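Local coordinates for protein carboxypeptidase A (Helicoverpa armigera, PDB 1JQG) that probably acts as a zinc-dependent metallocarboxypeptidase of the M14 family, removing residues from the C-terminal ends of peptides, and is captured here with its pro-peptide, at residues 265-268 with 274-277. Sequence-based numbering, arbitrary orientation.
Sequences SSSS and FHGR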
# COMPACT_ATOMS: atom_id res chain seq x y z
N SER A 265 0.34 2.51 -17.81
CA SER A 265 0.81 3.56 -16.94
C SER A 265 1.17 4.82 -17.72
O SER A 265 1.10 4.82 -18.95
CB SER A 265 2.04 3.07 -16.16
OG SER A 265 2.91 2.42 -17.08
N SER A 266 1.40 5.93 -17.04
CA SER A 266 1.66 7.21 -17.62
C SER A 266 3.10 7.41 -18.08
O SER A 266 4.08 6.95 -17.48
CB SER A 266 1.33 8.36 -16.64
OG SER A 266 1.76 9.53 -17.37
N SER A 267 3.27 8.27 -19.07
CA SER A 267 4.56 8.53 -19.69
C SER A 267 5.06 9.91 -19.32
O SER A 267 6.17 10.29 -19.68
CB SER A 267 4.46 8.40 -21.21
OG SER A 267 4.28 7.00 -21.44
N SER A 268 4.26 10.62 -18.56
CA SER A 268 4.60 11.97 -18.09
C SER A 268 5.07 11.90 -16.65
O SER A 268 4.48 11.24 -15.80
CB SER A 268 3.37 12.88 -18.18
OG SER A 268 3.66 14.21 -17.76
N PHE A 274 3.41 7.77 -13.21
CA PHE A 274 4.59 7.68 -14.06
C PHE A 274 5.39 6.42 -13.80
O PHE A 274 5.80 6.30 -12.64
CB PHE A 274 5.48 8.91 -13.85
CG PHE A 274 6.70 8.94 -14.73
CD1 PHE A 274 6.58 8.71 -16.09
CD2 PHE A 274 7.96 9.22 -14.19
CE1 PHE A 274 7.68 8.75 -16.93
CE2 PHE A 274 9.06 9.26 -15.03
CZ PHE A 274 8.93 9.03 -16.40
N HIS A 275 5.68 5.65 -14.86
CA HIS A 275 6.33 4.37 -14.76
C HIS A 275 7.85 4.48 -14.64
O HIS A 275 8.49 3.44 -14.42
CB HIS A 275 5.90 3.46 -15.91
CG HIS A 275 6.00 4.04 -17.28
ND1 HIS A 275 7.11 4.77 -17.68
CD2 HIS A 275 5.16 3.97 -18.36
CE1 HIS A 275 6.91 5.15 -18.94
NE2 HIS A 275 5.75 4.67 -19.36
N GLY A 276 8.43 5.65 -14.92
CA GLY A 276 9.90 5.73 -15.01
C GLY A 276 10.56 5.47 -16.37
O GLY A 276 9.86 5.30 -17.36
N ARG A 277 11.88 5.51 -16.39
CA ARG A 277 12.70 5.29 -17.57
C ARG A 277 12.49 3.87 -18.11
O ARG A 277 12.39 3.71 -19.33
CB ARG A 277 14.20 5.46 -17.25
CG ARG A 277 14.64 6.88 -17.00
CD ARG A 277 16.08 6.89 -16.50
NE ARG A 277 16.51 8.25 -16.16
CZ ARG A 277 16.67 8.68 -14.92
NH1 ARG A 277 16.43 7.79 -13.96
NH2 ARG A 277 17.08 9.91 -14.63
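The backbone O of S266 is approached by several groups of 274-277. S266 O accepts a weak hydrogen bond from H275 N, 3.3 Å away. A CH...O contact from F274 CA reaches S266 O at 3.5 Å. The oxygen also lies over the centre of one face of the H275 imidazole, 3.2 Å above its plane, and near the plane of the F274 ring at its edge. With CG between backbone N and carbonyl carbon (chi1 51°), the H275 ring is turned across to the 265-268 segment, with that face over S266 O. Its CD2 edge meets S265 OG in the ring plane, and H275 NE2 accepts a weak bond from S267 OG at 3.5 Å. On the other nitrogen, H275 ND1 donates in the ring plane to a lone pair of G276 O, at 2.8 Å, which limits the ring's rotation. S266 and F274 form a single beta bridge in the long loop between helices 221-228 and 283-294 of the carboxypeptidase domain. The disulfide C248-C270 ties this loop together. A leucine at H275 would probably leave G276 O and S267 OG without their ring-nitrogen partners. S266 OG accepts from S268 N at 3.0 Å, an ST turn. Beyond it, S268 O lies 3.2 Å from F274 CB.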